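Local structure of O-methyltransferase family 2 (Planctopirus limnophila, 5I2H) at residues Asp343-Asp348 / Ile359-Val364; Arg277-Ala281 / Glu334-Trp338. The protein probably transfers a methyl group from S-adenosyl-L-methionine to a hydroxyl oxygen of its substrate, and can bind the flavone apigenin. One frame throughout, in Å; residues are numbered along the deposited sequence. Where two conformers were deposited one is given.

Contact 1: Asp343-Asp348 / Ile359-Val364; sequences DLKYVD and ILSEKV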
loop_
_atom_site.group_PDB
_atom_site.type_symbol
_atom_site.label_atom_id
_atom_site.label_comp_id
_atom_site.label_asym_id
_atom_site.label_seq_id
_atom_site.Cartn_x
_atom_site.Cartn_y
_atom_site.Cartn_z
ATOM N N ASP A 343 13.363 -36.458 -5.033
ATOM C CA ASP A 343 14.349 -37.299 -4.378
ATOM C C ASP A 343 15.670 -36.581 -4.148
ATOM O O ASP A 343 16.683 -37.224 -3.881
ATOM C CB ASP A 343 14.549 -38.609 -5.165
ATOM C CG ASP A 343 13.305 -39.498 -5.109
ATOM O OD1 ASP A 343 12.667 -39.524 -4.030
ATOM O OD2 ASP A 343 12.943 -40.133 -6.129
ATOM N N LEU A 344 15.671 -35.249 -4.240
ATOM C CA LEU A 344 16.763 -34.402 -3.785
ATOM C C LEU A 344 16.844 -34.398 -2.261
ATOM O O LEU A 344 15.859 -34.633 -1.569
ATOM C CB LEU A 344 16.522 -32.971 -4.238
ATOM C CG LEU A 344 16.619 -32.648 -5.708
ATOM C CD1 LEU A 344 15.911 -31.327 -5.953
ATOM C CD2 LEU A 344 18.074 -32.477 -5.999
ATOM N N LYS A 345 18.006 -34.038 -1.735
ATOM C CA LYS A 345 18.178 -33.865 -0.293
ATOM C C LYS A 345 18.214 -32.374 0.031
ATOM O O LYS A 345 19.080 -31.655 -0.470
ATOM C CB LYS A 345 19.465 -34.543 0.156
ATOM C CG LYS A 345 19.799 -34.422 1.620
ATOM C CD LYS A 345 21.183 -35.041 1.835
ATOM C CE LYS A 345 21.172 -36.205 2.836
ATOM N NZ LYS A 345 20.669 -35.783 4.165
ATOM N N TYR A 346 17.274 -31.911 0.856
ATOM C CA TYR A 346 17.270 -30.524 1.286
ATOM C C TYR A 346 18.492 -30.260 2.157
ATOM O O TYR A 346 18.846 -31.077 3.016
ATOM C CB TYR A 346 15.990 -30.220 2.051
ATOM C CG TYR A 346 15.985 -28.875 2.728
ATOM C CD1 TYR A 346 15.773 -27.714 2.004
ATOM C CD2 TYR A 346 16.175 -28.765 4.103
ATOM C CE1 TYR A 346 15.778 -26.473 2.622
ATOM C CE2 TYR A 346 16.152 -27.528 4.733
ATOM C CZ TYR A 346 15.958 -26.383 3.978
ATOM O OH TYR A 346 15.945 -25.153 4.600
ATOM N N VAL A 347 19.149 -29.127 1.927
ATOM C CA VAL A 347 20.377 -28.772 2.630
ATOM C C VAL A 347 20.181 -27.559 3.532
ATOM O O VAL A 347 20.485 -27.611 4.728
ATOM C CB VAL A 347 21.543 -28.547 1.638
ATOM C CG1 VAL A 347 22.816 -28.099 2.378
ATOM C CG2 VAL A 347 21.800 -29.802 0.833
ATOM N N ASP A 348 19.709 -26.444 2.977
ATOM C CA ASP A 348 19.718 -25.224 3.778
ATOM C C ASP A 348 18.844 -24.175 3.101
ATOM O O ASP A 348 18.484 -24.304 1.928
ATOM C CB ASP A 348 21.155 -24.708 3.944
ATOM C CG ASP A 348 21.349 -23.882 5.192
ATOM O OD1 ASP A 348 20.348 -23.556 5.857
ATOM O OD2 ASP A 348 22.526 -23.564 5.512
ATOM N N ILE A 359 17.310 -21.482 -1.421
ATOM C CA ILE A 359 17.017 -22.821 -0.928
ATOM C C ILE A 359 17.953 -23.779 -1.650
ATOM O O ILE A 359 17.863 -23.935 -2.871
ATOM C CB ILE A 359 15.548 -23.190 -1.178
ATOM C CG1 ILE A 359 14.613 -22.147 -0.573
ATOM C CG2 ILE A 359 15.217 -24.625 -0.687
ATOM C CD1 ILE A 359 13.186 -22.368 -1.089
ATOM N N LEU A 360 18.826 -24.442 -0.900
ATOM C CA LEU A 360 19.844 -25.328 -1.447
ATOM C C LEU A 360 19.443 -26.780 -1.234
ATOM O O LEU A 360 19.061 -27.154 -0.119
ATOM C CB LEU A 360 21.194 -25.070 -0.777
ATOM C CG LEU A 360 21.921 -23.804 -1.147
ATOM C CD1 LEU A 360 21.992 -22.947 0.067
ATOM C CD2 LEU A 360 23.310 -24.190 -1.617
ATOM N N SER A 361 19.513 -27.577 -2.306
ATOM C CA SER A 361 19.268 -29.011 -2.249
ATOM C C SER A 361 20.310 -29.727 -3.098
ATOM O O SER A 361 20.908 -29.141 -4.008
ATOM C CB SER A 361 17.861 -29.362 -2.729
ATOM O OG SER A 361 16.888 -28.610 -2.031
ATOM N N GLU A 362 20.518 -31.010 -2.795
ATOM C CA GLU A 362 21.627 -31.763 -3.367
ATOM C C GLU A 362 21.128 -33.057 -4.000
ATOM O O GLU A 362 20.290 -33.759 -3.430
ATOM C CB GLU A 362 22.689 -32.068 -2.293
ATOM C CG GLU A 362 23.971 -32.649 -2.855
ATOM C CD GLU A 362 25.057 -32.858 -1.801
ATOM O OE1 GLU A 362 25.296 -31.948 -0.977
ATOM O OE2 GLU A 362 25.674 -33.935 -1.797
ATOM N N LYS A 363 21.651 -33.366 -5.185
ATOM C CA LYS A 363 21.283 -34.594 -5.877
ATOM C C LYS A 363 21.919 -35.764 -5.154
ATOM O O LYS A 363 23.132 -35.759 -4.897
ATOM C CB LYS A 363 21.767 -34.566 -7.329
ATOM C CG LYS A 363 21.475 -35.860 -8.109
ATOM C CD LYS A 363 20.041 -35.819 -8.647
ATOM C CE LYS A 363 19.723 -36.992 -9.514
ATOM N NZ LYS A 363 19.950 -36.737 -10.960
ATOM N N VAL A 364 21.114 -36.782 -4.845
ATOM C CA VAL A 364 21.651 -37.944 -4.169
ATOM C C VAL A 364 21.483 -39.160 -5.049
ATOM O O VAL A 364 22.008 -40.225 -4.706
ATOM C CB VAL A 364 20.992 -38.162 -2.803
ATOM C CG1 VAL A 364 21.417 -37.064 -1.837
ATOM C CG2 VAL A 364 19.497 -38.211 -2.963
ATOM O OXT VAL A 364 20.835 -39.085 -6.103
#

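Contact 2: Arg277-Ala281 / Glu334-Trp338; sequences RPQCA and EYRGW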
loop_
_atom_site.group_PDB
_atom_site.type_symbol
_atom_site.label_atom_id
_atom_site.label_comp_id
_atom_site.label_asym_id
_atom_site.label_seq_id
_atom_site.Cartn_x
_atom_site.Cartn_y
_atom_site.Cartn_z
ATOM N N ARG A 277 1.164 -25.319 -8.958
ATOM C CA ARG A 277 1.793 -26.452 -8.273
ATOM C C ARG A 277 2.268 -27.561 -9.215
ATOM O O ARG A 277 3.448 -27.942 -9.133
ATOM C CB ARG A 277 0.837 -27.040 -7.220
ATOM C CG ARG A 277 0.586 -26.200 -5.959
ATOM C CD ARG A 277 -0.160 -27.061 -4.889
ATOM N NE ARG A 277 -0.977 -26.281 -3.957
ATOM C CZ ARG A 277 -0.601 -25.907 -2.732
ATOM N NH1 ARG A 277 -1.426 -25.193 -1.995
ATOM N NH2 ARG A 277 0.592 -26.242 -2.241
ATOM N N PRO A 278 1.430 -28.124 -10.098
ATOM C CA PRO A 278 1.897 -29.266 -10.910
ATOM C C PRO A 278 3.058 -28.898 -11.809
ATOM O O PRO A 278 3.939 -29.727 -12.073
ATOM C CB PRO A 278 0.665 -29.651 -11.752
ATOM C CG PRO A 278 -0.491 -28.961 -11.144
ATOM C CD PRO A 278 0.033 -27.746 -10.434
ATOM N N GLN A 279 3.069 -27.659 -12.297
ATOM C CA GLN A 279 4.164 -27.203 -13.144
ATOM C C GLN A 279 5.437 -27.000 -12.323
ATOM O O GLN A 279 6.544 -27.285 -12.800
ATOM C CB GLN A 279 3.752 -25.921 -13.866
ATOM C CG GLN A 279 2.877 -26.190 -15.122
ATOM C CD GLN A 279 1.497 -26.753 -14.784
ATOM O OE1 GLN A 279 1.069 -27.818 -15.334
ATOM N NE2 GLN A 279 0.780 -26.064 -13.906
ATOM N N CYS A 280 5.307 -26.510 -11.083
ATOM C CA CYS A 280 6.482 -26.443 -10.213
ATOM C C CYS A 280 7.092 -27.830 -10.012
ATOM O O CYS A 280 8.310 -28.000 -10.129
ATOM C CB CYS A 280 6.105 -25.824 -8.864
ATOM S SG CYS A 280 5.815 -24.067 -8.998
ATOM N N ALA A 281 6.259 -28.840 -9.714
ATOM C CA ALA A 281 6.806 -30.170 -9.481
ATOM C C ALA A 281 7.481 -30.696 -10.742
ATOM O O ALA A 281 8.532 -31.329 -10.672
ATOM C CB ALA A 281 5.712 -31.138 -9.054
ATOM N N GLU A 334 6.342 -25.818 1.080
ATOM C CA GLU A 334 5.899 -26.173 -0.271
ATOM C C GLU A 334 7.087 -26.486 -1.182
ATOM O O GLU A 334 7.107 -27.526 -1.853
ATOM C CB GLU A 334 5.008 -25.060 -0.835
ATOM C CG GLU A 334 3.647 -25.061 -0.102
ATOM C CD GLU A 334 2.717 -23.902 -0.468
ATOM O OE1 GLU A 334 3.222 -22.760 -0.630
ATOM O OE2 GLU A 334 1.481 -24.157 -0.560
ATOM N N TYR A 335 8.108 -25.625 -1.199
ATOM C CA TYR A 335 9.323 -25.955 -1.952
ATOM C C TYR A 335 9.916 -27.299 -1.506
ATOM O O TYR A 335 10.289 -28.132 -2.351
ATOM C CB TYR A 335 10.356 -24.838 -1.832
ATOM C CG TYR A 335 9.951 -23.617 -2.615
ATOM C CD1 TYR A 335 9.867 -23.677 -4.012
ATOM C CD2 TYR A 335 9.622 -22.425 -1.977
ATOM C CE1 TYR A 335 9.456 -22.594 -4.762
ATOM C CE2 TYR A 335 9.238 -21.291 -2.718
ATOM C CZ TYR A 335 9.154 -21.393 -4.116
ATOM O OH TYR A 335 8.718 -20.333 -4.857
ATOM N N ARG A 336 9.959 -27.555 -0.193
ATOM C CA ARG A 336 10.546 -28.806 0.285
ATOM C C ARG A 336 9.724 -30.015 -0.142
ATOM O O ARG A 336 10.287 -31.089 -0.395
ATOM C CB ARG A 336 10.718 -28.768 1.805
ATOM C CG ARG A 336 11.855 -27.868 2.255
ATOM C CD ARG A 336 12.252 -28.141 3.692
ATOM N NE ARG A 336 12.753 -29.517 3.800
ATOM C CZ ARG A 336 13.171 -30.104 4.914
ATOM N NH1 ARG A 336 13.159 -29.450 6.068
ATOM N NH2 ARG A 336 13.597 -31.365 4.861
ATOM N N GLY A 337 8.418 -29.833 -0.335
ATOM C CA GLY A 337 7.604 -30.903 -0.893
ATOM C C GLY A 337 8.040 -31.289 -2.293
ATOM O O GLY A 337 8.210 -32.471 -2.596
ATOM N N TRP A 338 8.291 -30.290 -3.151
ATOM C CA TRP A 338 8.740 -30.574 -4.510
ATOM C C TRP A 338 10.150 -31.140 -4.516
ATOM O O TRP A 338 10.460 -32.036 -5.311
ATOM C CB TRP A 338 8.668 -29.312 -5.372
ATOM C CG TRP A 338 7.270 -28.839 -5.543
ATOM C CD1 TRP A 338 6.161 -29.621 -5.747
ATOM C CD2 TRP A 338 6.801 -27.487 -5.459
ATOM N NE1 TRP A 338 5.053 -28.841 -5.833
ATOM C CE2 TRP A 338 5.407 -27.527 -5.640
ATOM C CE3 TRP A 338 7.430 -26.245 -5.279
ATOM C CZ2 TRP A 338 4.621 -26.381 -5.632
ATOM C CZ3 TRP A 338 6.649 -25.118 -5.252
ATOM C CH2 TRP A 338 5.251 -25.186 -5.433
#

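Contact 1: Asp343-Asp348 / Ile359-Val364
Leu360, which buries the most surface in this antiparallel pairing of 343-348 with 359-364, meets Val347 and Asp348 through its backbone, which takes three of the five hydrogen bonds. Its carbonyl oxygen accepts two N-H groups at once: Val347 N lies 2.8 Å from Leu360 O, and Asp348 N lies 3.2 Å from the same Leu360 O. Both donors come from one face of the carbonyl plane, the Val347 N-H bending to 150°. Two residues thus face one, and the register slips by a residue between Tyr346 and Asp348: a classic beta bulge. Past it, Leu360 N returns a nearly straight bond to Asp348 O (2.9 Å, 171°). The Leu360 side chain is buried against Arg296 and Leu298 of strand 296-301 and against Pro181. On the other side of the bulge Lys345 and Glu362 form a hydrogen-bonded pair, with Lys345 N 2.9 Å from Glu362 O and Glu362 N closing the ring to Lys345 O.

With its CG anti to the carbonyl carbon (chi1 -69°), Leu344 lays its CD2 methyl alongside the opposite backbone, 3.6 Å from Glu362 O. The same side chain packs on Ile339 of helix 332-341 and on Leu297. On the face shared by Tyr346 and Ser361, Ile359 CG2 meets the edge of the Tyr346 ring, 3.8 Å from Tyr346 CE1. Val347 CB lies 3.3 Å from Leu360 O, and its CG2 reaches toward Glu362 CB.

Five backbone bonds therefore fix the pairing of these hairpin strands, whereas apolar groups supply the side-chain contacts; the link should depend little on the charged ends of Lys345, Glu362 and Asp348.

Contact 2: Arg277-Ala281 / Glu334-Trp338
Cys280 CB sits over the six-membered ring of Trp338, 3.5 Å from the ring centroid and only 6° off the ring normal, which is the geometry of a CH-pi contact. Its SG stands obliquely to the same ring, 3.8 Å from Trp338 CH2, a sulfur-aromatic contact. The five-membered part of the indole is met by Ala281, whose CB comes within 3.7 Å of Trp338 CD1. On the opposite face the backbone oxygen of Glu334, one turn earlier in the same helix, lies against the indole, leaving the ring sandwiched between its own helix and helix 277-289. The indole fills the interval between the two segments, whose axes come no closer than 10.4 Å. Replacing Trp338 by an alanine would probably open a gap between the helices and leave Cys280 CB and Ala281 CB without their aromatic partner.

Arg277 passes the indole at about a right angle, its CG 4.1 Å from Trp338 CZ2, and carries its guanidinium on to Glu334. There, in the conformer given, Arg277 NH2 bonds to Glu334 OE2 at 2.8 Å in a salt bridge that is distinctly bent at the hydrogen. The two flat groups stand 76° apart, and the oxygen is approached from above its carboxylate plane, so this is a single-contact bridge rather than a side-by-side pair. Both charges have further partners, Glu64 for Arg277 and Arg328 for Glu334.

Helices 277-289 and 332-341 both lie in the O-methyltransferase domain, a Rossmann-like fold in which helices pack beside a central sheet; their segments run 50° apart, joined by an aromatic wedge with an ion pair beside it.

Overall arrangement
Followed from the N terminus, the chain reaches helix 277-289, runs through strand 296-301 and helix 312-324, and returns in helix 332-341, where contact 2 closes a loop of 52 intervening residues. Strand 345-351 follows directly, and a short turn leads into strand 357-362, so contact 1 closes a hairpin of 10 intervening residues at the C-terminal end. The two loops lie in series, neither nested nor crossed. Their centres are 14 Å apart, and they touch: Tyr346 packs on Arg336, and Ile359 on Tyr335. Helix 332-341 thus pairs with helix 277-289 while covering the hairpin that ends the mixed seven-stranded sheet next to strand 296-301.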